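Local coordinates for putative cytochrome P450 120 (Synechocystis sp., PDB 2VE3), which probably acts as a heme-dependent monooxygenase of the cytochrome P450 family and binds retinoic acid in a pocket next to the heme, at residues A94-M97 / G98-R102; M301-L304 / D305-Q309; G371-T374 / H375-P378. All coordinates share one frame; numbering follows the deposited sequence.

Interaction 1 (A94-M97 / G98-R102). With HEM (protoporphyrin IX containing Fe), chain C.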
loop_
_atom_site.group_PDB
_atom_site.type_symbol
_atom_site.label_atom_id
_atom_site.label_comp_id
_atom_site.label_asym_id
_atom_site.label_seq_id
_atom_site.Cartn_x
_atom_site.Cartn_y
_atom_site.Cartn_z
ATOM N N ALA A 94 -2.896 9.507 -8.334
ATOM C CA ALA A 94 -2.272 10.048 -7.137
ATOM C C ALA A 94 -1.890 11.537 -7.261
ATOM O O ALA A 94 -1.764 12.213 -6.262
ATOM C CB ALA A 94 -1.066 9.207 -6.764
ATOM N N THR A 95 -1.717 12.039 -8.486
ATOM C CA THR A 95 -1.285 13.439 -8.709
ATOM C C THR A 95 -2.367 14.288 -9.414
ATOM O O THR A 95 -2.158 15.460 -9.762
ATOM C CB THR A 95 0.064 13.493 -9.493
ATOM O OG1 THR A 95 -0.091 12.837 -10.754
ATOM C CG2 THR A 95 1.186 12.784 -8.710
ATOM N N GLN A 96 -3.526 13.681 -9.618
ATOM C CA GLN A 96 -4.684 14.364 -10.212
ATOM C C GLN A 96 -5.568 15.018 -9.162
ATOM O O GLN A 96 -5.651 14.545 -8.020
ATOM C CB GLN A 96 -5.480 13.390 -11.087
ATOM C CG GLN A 96 -4.733 13.132 -12.394
ATOM C CD GLN A 96 -5.253 11.969 -13.182
ATOM O OE1 GLN A 96 -5.705 10.954 -12.625
ATOM N NE2 GLN A 96 -5.184 12.095 -14.508
ATOM N N MET A 97 -6.203 16.123 -9.567
ATOM C CA MET A 97 -7.078 16.907 -8.699
ATOM C C MET A 97 -8.445 17.082 -9.308
ATOM O O MET A 97 -8.616 16.996 -10.530
ATOM C CB MET A 97 -6.510 18.310 -8.446
ATOM C CG MET A 97 -5.149 18.378 -7.776
ATOM S SD MET A 97 -4.995 17.388 -6.278
ATOM C CE MET A 97 -6.423 17.891 -5.309
ATOM N N GLY A 98 -9.417 17.323 -8.432
ATOM C CA GLY A 98 -10.748 17.785 -8.819
ATOM C C GLY A 98 -11.455 16.960 -9.863
ATOM O O GLY A 98 -11.608 15.747 -9.706
ATOM N N GLU A 99 -11.884 17.638 -10.928
ATOM C CA GLU A 99 -12.707 17.035 -11.981
ATOM C C GLU A 99 -12.012 15.890 -12.708
ATOM O O GLU A 99 -12.623 14.851 -12.973
ATOM C CB GLU A 99 -13.172 18.116 -12.977
ATOM C CG GLU A 99 -14.013 17.591 -14.133
ATOM C CD GLU A 99 -14.960 18.640 -14.725
ATOM O OE1 GLU A 99 -15.020 19.793 -14.224
ATOM O OE2 GLU A 99 -15.646 18.297 -15.706
ATOM N N ILE A 100 -10.740 16.089 -13.035
ATOM C CA ILE A 100 -9.916 15.025 -13.609
ATOM C C ILE A 100 -9.787 13.844 -12.630
ATOM O O ILE A 100 -9.965 12.690 -13.017
ATOM C CB ILE A 100 -8.519 15.551 -14.027
ATOM C CG1 ILE A 100 -8.651 16.603 -15.143
ATOM C CG2 ILE A 100 -7.640 14.409 -14.503
ATOM C CD1 ILE A 100 -7.381 17.380 -15.420
ATOM N N HIS A 101 -9.482 14.142 -11.367
ATOM C CA HIS A 101 -9.407 13.105 -10.333
ATOM C C HIS A 101 -10.720 12.325 -10.189
ATOM O O HIS A 101 -10.708 11.099 -10.204
ATOM C CB HIS A 101 -8.959 13.692 -8.981
ATOM C CG HIS A 101 -8.912 12.685 -7.869
ATOM N ND1 HIS A 101 -9.855 12.641 -6.862
ATOM C CD2 HIS A 101 -8.043 11.679 -7.612
ATOM C CE1 HIS A 101 -9.567 11.653 -6.033
ATOM N NE2 HIS A 101 -8.478 11.047 -6.470
ATOM N N ARG A 102 -11.845 13.033 -10.070
ATOM C CA ARG A 102 -13.176 12.390 -9.946
ATOM C C ARG A 102 -13.411 11.435 -11.107
ATOM O O ARG A 102 -13.872 10.306 -10.924
ATOM C CB ARG A 102 -14.300 13.435 -9.938
ATOM C CG ARG A 102 -14.933 13.762 -8.579
ATOM C CD ARG A 102 -15.501 15.197 -8.552
ATOM N NE ARG A 102 -15.886 15.628 -9.900
ATOM C CZ ARG A 102 -15.821 16.875 -10.364
ATOM N NH1 ARG A 102 -15.396 17.872 -9.595
ATOM N NH2 ARG A 102 -16.185 17.118 -11.620
HETATM C CHA HEM C . -4.735 5.094 -2.320
HETATM C CHB HEM C . -3.297 1.940 1.089
HETATM C CHC HEM C . -3.138 -1.610 -2.234
HETATM C CHD HEM C . -4.017 1.610 -5.716
HETATM C C1A HEM C . -4.378 4.567 -1.085
HETATM C C2A HEM C . -4.328 5.259 0.190
HETATM C C3A HEM C . -3.946 4.371 1.128
HETATM C C4A HEM C . -3.718 3.106 0.474
HETATM C CMA HEM C . -3.740 4.615 2.635
HETATM C CAA HEM C . -4.714 6.740 0.417
HETATM C CBA HEM C . -3.518 7.684 0.327
HETATM C CGA HEM C . -4.055 9.099 0.391
HETATM O O1A HEM C . -4.644 9.454 1.454
HETATM O O2A HEM C . -3.892 9.862 -0.606
HETATM C C1B HEM C . -3.170 0.698 0.497
HETATM C C2B HEM C . -2.905 -0.564 1.174
HETATM C C3B HEM C . -2.869 -1.548 0.253
HETATM C C4B HEM C . -3.104 -0.934 -1.029
HETATM C CMB HEM C . -2.717 -0.705 2.701
HETATM C CAB HEM C . -2.600 -3.076 0.439
HETATM C CBB HEM C . -3.015 -3.777 1.506
HETATM C C1C HEM C . -3.408 -1.076 -3.472
HETATM C C2C HEM C . -3.535 -1.808 -4.716
HETATM C C3C HEM C . -3.781 -0.921 -5.689
HETATM C C4C HEM C . -3.797 0.409 -5.077
HETATM C CMC HEM C . -3.442 -3.352 -4.857
HETATM C CAC HEM C . -4.035 -1.217 -7.196
HETATM C CBC HEM C . -3.078 -1.594 -8.050
HETATM C C1D HEM C . -4.201 2.849 -5.137
HETATM C C2D HEM C . -4.303 4.078 -5.878
HETATM C C3D HEM C . -4.519 5.173 -4.828
HETATM C C4D HEM C . -4.555 4.486 -3.551
HETATM C CMD HEM C . -4.202 4.245 -7.417
HETATM C CAD HEM C . -4.692 6.692 -5.061
HETATM C CBD HEM C . -6.165 7.038 -4.855
HETATM C CGD HEM C . -6.404 8.508 -5.102
HETATM O O1D HEM C . -7.598 8.883 -5.219
HETATM O O2D HEM C . -5.431 9.316 -5.190
HETATM N NA HEM C . -4.001 3.263 -0.871
HETATM N NB HEM C . -3.269 0.436 -0.852
HETATM N NC HEM C . -3.562 0.276 -3.723
HETATM N ND HEM C . -4.367 3.119 -3.775
HETATM FE FE HEM C . -4.075 1.669 -2.270
#
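Q96 and I100 meet with their side chains at about a right angle, the CG2 methyl of I100 set against the amide end of Q96, 3.4 Å from NE2. The polar end of Q96 is held by two bonds: NE2 to E243 and OE1 to Q247, both of helix 241-272. Those two bonds fix the rotation of the amide, and I100 packs against a group already locked in place. Just before this pair, A94 touches retinoic acid.

H101 turns a different way. With CG anti to the backbone N (chi1 178°), its ring leaves the first turn of the helix toward the heme, and NE2 donates to propionate oxygen O1D over 2.6 Å. The bond is nearly straight, at 169°, and the carboxylate sits at the ring edge, close to its plane. At the root of the same side chain, CB rests 3.5 Å from the carbonyl O of Q96. That oxygen receives a hydrogen bond from R389, which also bonds the heme, so histidine and arginine approach the cofactor as neighbours.

The backbone beneath is fixed by H101 N, which donates to M97 O over 3.1 Å. G98 between them has a positive phi of 53°, which favours glycine, and a CB here would lie only 3.1 Å from M97 C. One turn on, the guanidinium of R102 lays one face over E99 CA, while its NH2 makes a long salt bridge of 3.9 Å to E99 OE1.

A helix whose first turn presents a side chain to a heme propionate is characteristic of helix C in cytochromes P450, whose place helix 98-109 takes.

Interaction 2 (M301-L304 / D305-Q309)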
loop_
_atom_site.group_PDB
_atom_site.type_symbol
_atom_site.label_atom_id
_atom_site.label_comp_id
_atom_site.label_asym_id
_atom_site.label_seq_id
_atom_site.Cartn_x
_atom_site.Cartn_y
_atom_site.Cartn_z
ATOM N N MET A 301 -14.634 -17.298 4.411
ATOM C CA MET A 301 -13.526 -17.274 5.366
ATOM C C MET A 301 -13.614 -16.086 6.319
ATOM O O MET A 301 -12.751 -15.206 6.275
ATOM C CB MET A 301 -12.178 -17.272 4.618
ATOM C CG MET A 301 -11.865 -18.558 3.872
ATOM S SD MET A 301 -10.583 -18.372 2.599
ATOM C CE MET A 301 -10.620 -20.025 1.915
ATOM N N PRO A 302 -14.659 -16.046 7.176
ATOM C CA PRO A 302 -14.846 -14.960 8.144
ATOM C C PRO A 302 -13.716 -14.800 9.177
ATOM O O PRO A 302 -13.396 -13.669 9.555
ATOM C CB PRO A 302 -16.153 -15.346 8.863
ATOM C CG PRO A 302 -16.271 -16.823 8.678
ATOM C CD PRO A 302 -15.759 -17.026 7.271
ATOM N N TYR A 303 -13.151 -15.902 9.664
ATOM C CA TYR A 303 -12.062 -15.788 10.623
ATOM C C TYR A 303 -10.773 -15.271 9.963
ATOM O O TYR A 303 -10.081 -14.448 10.543
ATOM C CB TYR A 303 -11.793 -17.109 11.350
ATOM C CG TYR A 303 -10.676 -16.967 12.350
ATOM C CD1 TYR A 303 -10.870 -16.258 13.529
ATOM C CD2 TYR A 303 -9.404 -17.503 12.091
ATOM C CE1 TYR A 303 -9.851 -16.108 14.442
ATOM C CE2 TYR A 303 -8.366 -17.338 12.995
ATOM C CZ TYR A 303 -8.601 -16.650 14.164
ATOM O OH TYR A 303 -7.596 -16.498 15.065
ATOM N N LEU A 304 -10.458 -15.756 8.758
ATOM C CA LEU A 304 -9.299 -15.254 8.011
ATOM C C LEU A 304 -9.478 -13.760 7.737
ATOM O O LEU A 304 -8.532 -12.978 7.891
ATOM C CB LEU A 304 -9.076 -16.037 6.709
ATOM C CG LEU A 304 -7.951 -15.569 5.779
ATOM C CD1 LEU A 304 -6.581 -15.588 6.479
ATOM C CD2 LEU A 304 -7.884 -16.384 4.505
ATOM N N ASP A 305 -10.699 -13.371 7.361
ATOM C CA ASP A 305 -11.063 -11.960 7.261
ATOM C C ASP A 305 -10.582 -11.135 8.461
ATOM O O ASP A 305 -9.994 -10.065 8.273
ATOM C CB ASP A 305 -12.576 -11.788 7.115
ATOM C CG ASP A 305 -13.072 -12.018 5.700
ATOM O OD1 ASP A 305 -12.269 -12.264 4.770
ATOM O OD2 ASP A 305 -14.302 -11.960 5.523
ATOM N N GLN A 306 -10.858 -11.624 9.680
ATOM C CA GLN A 306 -10.418 -10.961 10.924
ATOM C C GLN A 306 -8.894 -10.841 11.074
ATOM O O GLN A 306 -8.380 -9.809 11.496
ATOM C CB GLN A 306 -10.938 -11.716 12.135
ATOM C CG GLN A 306 -12.427 -11.536 12.411
ATOM C CD GLN A 306 -12.836 -12.240 13.693
ATOM O OE1 GLN A 306 -12.151 -12.148 14.727
ATOM N NE2 GLN A 306 -13.951 -12.958 13.631
ATOM N N VAL A 307 -8.194 -11.930 10.783
ATOM C CA VAL A 307 -6.723 -11.976 10.866
ATOM C C VAL A 307 -6.121 -10.915 9.929
ATOM O O VAL A 307 -5.164 -10.201 10.284
ATOM C CB VAL A 307 -6.229 -13.395 10.514
ATOM C CG1 VAL A 307 -4.713 -13.447 10.373
ATOM C CG2 VAL A 307 -6.717 -14.386 11.550
ATOM N N LEU A 308 -6.701 -10.797 8.741
ATOM C CA LEU A 308 -6.154 -9.904 7.731
ATOM C C LEU A 308 -6.425 -8.431 8.065
ATOM O O LEU A 308 -5.536 -7.600 7.893
ATOM C CB LEU A 308 -6.600 -10.324 6.323
ATOM C CG LEU A 308 -6.125 -11.700 5.846
ATOM C CD1 LEU A 308 -6.757 -12.064 4.497
ATOM C CD2 LEU A 308 -4.593 -11.799 5.759
ATOM N N GLN A 309 -7.603 -8.130 8.625
ATOM C CA GLN A 309 -7.854 -6.814 9.235
ATOM C C GLN A 309 -6.801 -6.454 10.299
ATOM O O GLN A 309 -6.355 -5.304 10.385
ATOM C CB GLN A 309 -9.254 -6.749 9.892
ATOM C CG GLN A 309 -10.490 -6.774 8.926
ATOM C CD GLN A 309 -10.688 -5.475 8.169
ATOM O OE1 GLN A 309 -9.923 -5.143 7.255
ATOM N NE2 GLN A 309 -11.725 -4.737 8.532
#
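The Y303 ring takes the CG2 methyl of V307 in an off-centre CH-pi contact, 4.2 Å from the ring centroid and closest to CE2 at 3.7 Å. The approach is oblique. With CG anti to the backbone N (chi1 -179°) the ring reaches forward to the next turn. The carboxylate of D305 folds back beside the first turn, OD1 3.3 Å from M301 O, two acceptors that cannot bond each other.

This is the first part of helix 302-314, the P450 helix K that carries the family's ExxR motif, and M301 occupies its N-cap position. The regular i to i+4 ladder begins there: D305 N donates to M301 O over 3.0 Å, and Q306, V307 and L308 follow in step. E283 receives the backbone N-H groups of Y303 and L304, two of the donors that a helix start leaves without a partner inside the helix.

D305 OD1 forms a salt bridge to K402 of helix 394-411, the same helix whose A405 and T406 pack against L304 on the buried flank. With an alanine here in place of D305, the K402 ammonium would probably lose its carboxylate mate and the tie between the two helices would weaken.

Along its own helix L304 meets L308 one turn later, where L304 CG stands 3.9 Å from L308 CD1.

Interaction 3 (G371-T374 / H375-P378)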
loop_
_atom_site.group_PDB
_atom_site.type_symbol
_atom_site.label_atom_id
_atom_site.label_comp_id
_atom_site.label_asym_id
_atom_site.label_seq_id
_atom_site.Cartn_x
_atom_site.Cartn_y
_atom_site.Cartn_z
ATOM N N GLY A 371 -16.250 -7.357 19.247
ATOM C CA GLY A 371 -14.922 -7.018 19.744
ATOM C C GLY A 371 -14.654 -5.530 19.803
ATOM O O GLY A 371 -15.406 -4.728 19.247
ATOM N N SER A 372 -13.558 -5.181 20.474
ATOM C CA SER A 372 -13.197 -3.793 20.761
ATOM C C SER A 372 -13.184 -2.857 19.541
ATOM O O SER A 372 -13.552 -1.680 19.653
ATOM C CB SER A 372 -11.854 -3.742 21.500
ATOM O OG SER A 372 -10.895 -4.584 20.884
ATOM N N ALA A 373 -12.776 -3.388 18.392
ATOM C CA ALA A 373 -12.601 -2.592 17.181
ATOM C C ALA A 373 -13.896 -2.330 16.403
ATOM O O ALA A 373 -13.932 -1.453 15.533
ATOM C CB ALA A 373 -11.551 -3.237 16.273
ATOM N N THR A 374 -14.950 -3.080 16.729
ATOM C CA THR A 374 -16.239 -2.996 16.030
ATOM C C THR A 374 -17.096 -1.805 16.464
ATOM O O THR A 374 -17.794 -1.202 15.642
ATOM C CB THR A 374 -17.071 -4.262 16.240
ATOM O OG1 THR A 374 -17.321 -4.416 17.640
ATOM C CG2 THR A 374 -16.332 -5.496 15.703
ATOM N N HIS A 375 -17.081 -1.479 17.750
ATOM C CA HIS A 375 -17.762 -0.266 18.184
ATOM C C HIS A 375 -16.806 0.862 18.578
ATOM O O HIS A 375 -17.127 1.679 19.436
ATOM C CB HIS A 375 -18.871 -0.524 19.238
ATOM C CG HIS A 375 -18.628 -1.705 20.133
ATOM N ND1 HIS A 375 -19.392 -2.855 20.069
ATOM C CD2 HIS A 375 -17.729 -1.903 21.128
ATOM C CE1 HIS A 375 -18.961 -3.716 20.975
ATOM N NE2 HIS A 375 -17.951 -3.165 21.629
ATOM N N ASN A 376 -15.636 0.901 17.933
ATOM C CA ASN A 376 -14.722 2.047 18.003
ATOM C C ASN A 376 -15.356 3.224 17.242
ATOM O O ASN A 376 -16.288 3.017 16.451
ATOM C CB ASN A 376 -13.342 1.693 17.391
ATOM C CG ASN A 376 -12.264 1.393 18.448
ATOM O OD1 ASN A 376 -12.358 1.816 19.599
ATOM N ND2 ASN A 376 -11.221 0.672 18.038
ATOM N N PRO A 377 -14.878 4.462 17.481
ATOM C CA PRO A 377 -15.319 5.576 16.631
ATOM C C PRO A 377 -15.002 5.343 15.147
ATOM O O PRO A 377 -14.172 4.489 14.824
ATOM C CB PRO A 377 -14.527 6.775 17.172
ATOM C CG PRO A 377 -13.415 6.192 17.977
ATOM C CD PRO A 377 -13.963 4.917 18.543
ATOM N N PRO A 378 -15.703 6.043 14.238
ATOM C CA PRO A 378 -15.318 5.998 12.825
ATOM C C PRO A 378 -13.870 6.429 12.607
ATOM O O PRO A 378 -13.354 7.252 13.362
ATOM C CB PRO A 378 -16.265 7.011 12.170
ATOM C CG PRO A 378 -17.470 7.029 13.070
ATOM C CD PRO A 378 -16.920 6.853 14.458
HETATM O O HOH W 1 -10.838 -0.194 14.914
#
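The carbonyl O of G371 is gripped twice by T374, by the hydroxyl OG1 at 2.5 Å and by the backbone N at 3.0 Å. The backbone bond closes a type I beta turn over S372 and A373, and the ring of H375 lies over its closing carbonyl. The turn belongs to the meander, the irregular chain that in cytochromes P450 leads toward the cysteine-ligand loop, and it follows the PERF sequence closely enough for A373 to share backbone hydrogen bonds with R366.

The hydroxyl reaches back because OG1 lies between the backbone N and the carbonyl carbon (chi1 60°), and it arrives in the carbonyl plane of G371. A weak hydrogen bond to P369 O is its second link. The side chain is thereby held in one rotation.

The side chains of T374 and H375 leave the chain in one direction and run alongside each other. One face of the imidazole is turned to the polar closure of the turn: it carries both T374 OG1, 3.6 Å from ND1, and G371 O, 3.8 Å from NE2, each offset toward the rim. Both oxygens stand above the ring plane, so the imidazole covers the T374–G371 hydrogen bond.

N376 lies along another part of the turn. Its side-chain CG comes 3.5 Å from S372 O, while ND2 donates to L355 O, a bond joining the meander to the chain near helix 346-349. A water also accepts from ND2 at 3.3 Å and gives a weak hydrogen bond to A373 O, bridging the two residues. ND2 itself lies 3.6 Å from A373 CA.

In the fold
Read from the N terminus, the three contacts come in series; each is local, and none nests within or crosses another. Interaction 1 joins the loop after helix 82-88 to the start of helix 98-109, beside the heme propionates. Some 200 residues later interaction 2 opens helix 302-314, which it ties to helices 274-285 and 394-411. Interaction 3 closes a turn in the long loop between helices 346-349 and 394-411. Interactions 2 and 3 are near neighbours, about 8 Å apart at their nearest atoms, whereas interaction 1 stays at least about 20 Å from both. Loop residues P364 to F367 connect the pair: P364 and E365 pack on interaction 2, R366 on interaction 3, F367 on both.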